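Local coordinates for peroxiredoxin (Mycobacterium tuberculosis, PDB 5EPF), which probably uses thioredoxin to reduce hydrogen peroxide and organic hydroperoxides to water and alcohols, protecting the cell against oxidative stress, at residues 85-88 with 92-95; 126-129 with 135-138. All blocks are in the same frame, centred on the assembly; numbering follows the deposited sequence.

How the interactions relate
Both contacts belong to one thioredoxin-fold domain but lie on opposite sides of the chain's centre, with their own centres about 22 Å apart and their nearest atoms about 10 Å apart. Interaction 1 closes the end of helix 81-91, before the outermost strand 97-99; interaction 2, later in the chain, pairs strand 125-129 with the other outermost strand, 135-139. C52, the residue thought to form the sulfenic acid intermediate, relates them: the F87 side chain of interaction 1 comes within about 5 Å of its side chain, and that of T126 in interaction 2 lies about 10 Å away. The sulfate belongs to interaction 1 alone.

Interaction 1: 85-88 with 92-95; sequences AKFA and RFDY. With SO4 (sulfate ion), chain B.
A Schellman motif ends helix 81-91 here, bonding F93 back to A88 as the chain turns toward strand 97-99 of the thioredoxin fold. R92 leaves the helix with positive phi (56°), and the turn brings F93 N to A88 O at 3.0 Å. The turn also swings the F93 side chain back against the helix: its CD1 packs beside A88 CB at 4.0 Å, and its ring edge meets F87. The two rings form a T-shaped pair, planes at 78°, with F93 CE1 poised over the centre of the F87 face and 3.8 Å from F87 CZ. With CG anti to the backbone N (chi1 -172°), the F87 ring is carried to where F93 meets its face. F87 also packs on T53, M48 and A47, and its side chain comes within about 5 Å of that of C52, the probable peroxidatic cysteine. One face of F93 is taken by Y95 OH, 3.5 Å above the ring plane over its centre; this hydroxyl is hydrogen-bonded to A56 O in helix 50-61, on which F93 also rests.

On the exposed side, the R92 chain bends at chi2 and chi3 and carries its guanidinium to a sulfate ion, probably from the crystallisation liquor. R60 and R91 hold the same anion, an arginine cluster round one negative group. The sulfate sits at the guanidinium edge: R92 NH1 is shared between SO4 O1 (3.0 Å) and O4 (3.3 Å), while R92 NH2 reaches SO4 O4 at 3.0 Å.

Interaction 2: 126-129 with 135-138; sequences TFVI and VLDV
V128, buried in strand 125-129, sits at the tight centre of this contact, gripped through its backbone by both L136 and D137. Its N donates a nearly straight bond to D137 O (2.9 Å, 168° at the hydrogen), and its O takes L136 N at 2.7 Å. The valine straddles both partners: CG1 lies 4.0 Å from L136 CB, the V128 and L136 side chains crossing at about a right angle, and CG2 reaches D137 CB at 3.9 Å. A152 and L156 of helix 145-158 also pack on the V128 side chain. The pairing is a beta hairpin at the edge of the mixed sheet, with a beta bulge in its second strand: L136 and D137 together face V128, between the pairs F127-V138 and I129-V135. One cost is D137 N, buried here without a partner in the model.

The other face of the hairpin carries F127 and V138, which point the same way side by side. F127 CD1 touches V138 CG2 at 3.8 Å, while V135 CG1 is more loosely placed at the ring edge, 4.4 Å from F127 CD1. Segment 126-129 is buried, whereas the second strand is partly open to solvent at L136, D137 and V138. D137 turns its CG anti to the backbone N (chi1 -160°), where OD1 makes a weak 3.0 Å bond to V138 N and OD2 is held by T155 OG1.

Interaction 1: 85-88 with 92-95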
loop_
_atom_site.group_PDB
_atom_site.type_symbol
_atom_site.label_atom_id
_atom_site.label_comp_id
_atom_site.label_asym_id
_atom_site.label_seq_id
_atom_site.Cartn_x
_atom_site.Cartn_y
_atom_site.Cartn_z
ATOM N N ALA A 85 1.680 3.864 -13.787
ATOM C CA ALA A 85 1.528 2.949 -14.914
ATOM C C ALA A 85 2.883 2.472 -15.424
ATOM O O ALA A 85 3.079 1.280 -15.676
ATOM C CB ALA A 85 0.732 3.611 -16.041
ATOM N N LYS A 86 3.835 3.397 -15.592
ATOM C CA LYS A 86 5.157 2.997 -16.080
ATOM C C LYS A 86 5.889 2.115 -15.073
ATOM O O LYS A 86 6.541 1.138 -15.457
ATOM C CB LYS A 86 6.000 4.214 -16.462
ATOM C CG LYS A 86 7.304 3.837 -17.201
ATOM C CD LYS A 86 7.089 2.927 -18.433
ATOM C CE LYS A 86 6.292 3.600 -19.512
ATOM N NZ LYS A 86 6.260 2.766 -20.744
ATOM N N PHE A 87 5.805 2.451 -13.787
ATOM C CA PHE A 87 6.447 1.654 -12.744
ATOM C C PHE A 87 5.928 0.221 -12.788
ATOM O O PHE A 87 6.706 -0.744 -12.798
ATOM C CB PHE A 87 6.100 2.322 -11.409
ATOM C CG PHE A 87 6.812 1.791 -10.180
ATOM C CD1 PHE A 87 8.050 1.148 -10.224
ATOM C CD2 PHE A 87 6.225 2.022 -8.935
ATOM C CE1 PHE A 87 8.676 0.733 -9.043
ATOM C CE2 PHE A 87 6.836 1.601 -7.762
ATOM C CZ PHE A 87 8.072 0.965 -7.817
ATOM N N ALA A 88 4.599 0.062 -12.842
ATOM C CA ALA A 88 4.003 -1.281 -12.847
ATOM C C ALA A 88 4.320 -2.038 -14.138
ATOM O O ALA A 88 4.469 -3.267 -14.125
ATOM C CB ALA A 88 2.488 -1.194 -12.638
ATOM N N ARG A 92 6.521 -5.240 -14.010
ATOM C CA ARG A 92 5.569 -6.342 -14.171
ATOM C C ARG A 92 4.819 -6.639 -12.867
ATOM O O ARG A 92 4.681 -7.791 -12.440
ATOM C CB ARG A 92 6.266 -7.586 -14.742
ATOM C CG ARG A 92 6.911 -7.368 -16.136
ATOM C CD ARG A 92 8.404 -6.981 -16.072
ATOM N NE ARG A 92 9.202 -7.991 -15.375
ATOM C CZ ARG A 92 10.292 -7.736 -14.649
ATOM N NH1 ARG A 92 10.759 -6.491 -14.526
ATOM N NH2 ARG A 92 10.921 -8.732 -14.046
ATOM N N PHE A 93 4.323 -5.583 -12.224
ATOM C CA PHE A 93 3.553 -5.763 -10.996
ATOM C C PHE A 93 2.202 -6.392 -11.291
ATOM O O PHE A 93 1.481 -5.962 -12.194
ATOM C CB PHE A 93 3.335 -4.437 -10.274
ATOM C CG PHE A 93 4.583 -3.842 -9.696
ATOM C CD1 PHE A 93 4.673 -2.473 -9.500
ATOM C CD2 PHE A 93 5.677 -4.641 -9.364
ATOM C CE1 PHE A 93 5.819 -1.910 -8.974
ATOM C CE2 PHE A 93 6.818 -4.075 -8.834
ATOM C CZ PHE A 93 6.892 -2.714 -8.649
ATOM N N ASP A 94 1.854 -7.401 -10.502
ATOM C CA ASP A 94 0.584 -8.107 -10.634
ATOM C C ASP A 94 -0.425 -7.634 -9.594
ATOM O O ASP A 94 -1.146 -8.454 -9.026
ATOM C CB ASP A 94 0.815 -9.616 -10.515
ATOM C CG ASP A 94 1.384 -10.019 -9.157
ATOM O OD1 ASP A 94 2.276 -9.314 -8.622
ATOM O OD2 ASP A 94 0.920 -11.050 -8.622
ATOM N N TYR A 95 -0.479 -6.335 -9.315
ATOM C CA TYR A 95 -1.346 -5.800 -8.273
ATOM C C TYR A 95 -1.565 -4.312 -8.543
ATOM O O TYR A 95 -0.823 -3.694 -9.319
ATOM C CB TYR A 95 -0.758 -6.055 -6.869
ATOM C CG TYR A 95 0.649 -5.521 -6.649
ATOM C CD1 TYR A 95 0.857 -4.205 -6.240
ATOM C CD2 TYR A 95 1.778 -6.343 -6.822
ATOM C CE1 TYR A 95 2.113 -3.704 -6.036
ATOM C CE2 TYR A 95 3.064 -5.836 -6.613
ATOM C CZ TYR A 95 3.227 -4.516 -6.223
ATOM O OH TYR A 95 4.473 -3.976 -5.981
HETATM S S SO4 B . 13.461 -6.876 -11.982
HETATM O O1 SO4 B . 12.326 -5.966 -12.037
HETATM O O2 SO4 B . 14.711 -6.125 -11.734
HETATM O O3 SO4 B . 13.286 -7.865 -10.915
HETATM O O4 SO4 B . 13.601 -7.560 -13.271
#

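Interaction 2: 126-129 with 135-138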
loop_
_atom_site.group_PDB
_atom_site.type_symbol
_atom_site.label_atom_id
_atom_site.label_comp_id
_atom_site.label_asym_id
_atom_site.label_seq_id
_atom_site.Cartn_x
_atom_site.Cartn_y
_atom_site.Cartn_z
ATOM N N THR A 126 3.386 0.891 5.886
ATOM C CA THR A 126 2.502 -0.166 5.406
ATOM C C THR A 126 1.449 -0.499 6.444
ATOM O O THR A 126 1.764 -0.669 7.631
ATOM C CB THR A 126 3.317 -1.404 5.047
ATOM O OG1 THR A 126 4.258 -1.044 4.026
ATOM C CG2 THR A 126 2.443 -2.553 4.569
ATOM N N PHE A 127 0.206 -0.622 5.984
ATOM C CA PHE A 127 -0.925 -0.964 6.844
ATOM C C PHE A 127 -1.513 -2.286 6.378
ATOM O O PHE A 127 -1.908 -2.416 5.213
ATOM C CB PHE A 127 -1.985 0.140 6.772
ATOM C CG PHE A 127 -1.466 1.475 7.236
ATOM C CD1 PHE A 127 -1.541 1.853 8.569
ATOM C CD2 PHE A 127 -0.845 2.341 6.337
ATOM C CE1 PHE A 127 -1.024 3.057 9.014
ATOM C CE2 PHE A 127 -0.321 3.569 6.770
ATOM C CZ PHE A 127 -0.423 3.913 8.111
ATOM N N VAL A 128 -1.596 -3.259 7.281
ATOM C CA VAL A 128 -2.312 -4.500 6.988
ATOM C C VAL A 128 -3.747 -4.299 7.464
ATOM O O VAL A 128 -3.980 -4.065 8.658
ATOM C CB VAL A 128 -1.657 -5.702 7.688
ATOM C CG1 VAL A 128 -2.393 -6.981 7.339
ATOM C CG2 VAL A 128 -0.180 -5.800 7.353
ATOM N N ILE A 129 -4.701 -4.333 6.533
ATOM C CA ILE A 129 -6.090 -3.954 6.794
ATOM C C ILE A 129 -6.985 -5.178 6.627
ATOM O O ILE A 129 -7.001 -5.803 5.562
ATOM C CB ILE A 129 -6.538 -2.827 5.847
ATOM C CG1 ILE A 129 -5.576 -1.621 5.932
ATOM C CG2 ILE A 129 -8.016 -2.440 6.130
ATOM C CD1 ILE A 129 -5.801 -0.570 4.850
ATOM N N VAL A 135 -7.137 -2.180 11.359
ATOM C CA VAL A 135 -5.695 -2.281 11.144
ATOM C C VAL A 135 -5.137 -3.448 11.964
ATOM O O VAL A 135 -5.257 -3.479 13.194
ATOM C CB VAL A 135 -4.990 -0.963 11.498
ATOM C CG1 VAL A 135 -3.494 -1.076 11.280
ATOM C CG2 VAL A 135 -5.548 0.200 10.688
ATOM N N LEU A 136 -4.525 -4.416 11.276
ATOM C CA LEU A 136 -3.920 -5.589 11.902
ATOM C C LEU A 136 -2.445 -5.393 12.219
ATOM O O LEU A 136 -1.918 -6.060 13.118
ATOM C CB LEU A 136 -4.046 -6.792 10.970
ATOM C CG LEU A 136 -5.465 -7.229 10.627
ATOM C CD1 LEU A 136 -5.431 -8.359 9.611
ATOM C CD2 LEU A 136 -6.226 -7.623 11.896
ATOM N N ASP A 137 -1.755 -4.528 11.480
ATOM C CA ASP A 137 -0.325 -4.306 11.689
ATOM C C ASP A 137 0.063 -3.036 10.948
ATOM O O ASP A 137 -0.599 -2.650 9.987
ATOM C CB ASP A 137 0.493 -5.505 11.173
ATOM C CG ASP A 137 1.898 -5.594 11.764
ATOM O OD1 ASP A 137 2.249 -4.834 12.685
ATOM O OD2 ASP A 137 2.651 -6.456 11.273
ATOM N N VAL A 138 1.121 -2.388 11.425
ATOM C CA VAL A 138 1.719 -1.215 10.793
ATOM C C VAL A 138 3.228 -1.421 10.747
ATOM O O VAL A 138 3.840 -1.746 11.771
ATOM C CB VAL A 138 1.390 0.093 11.541
ATOM C CG1 VAL A 138 1.993 1.292 10.806
ATOM C CG2 VAL A 138 -0.124 0.264 11.713
#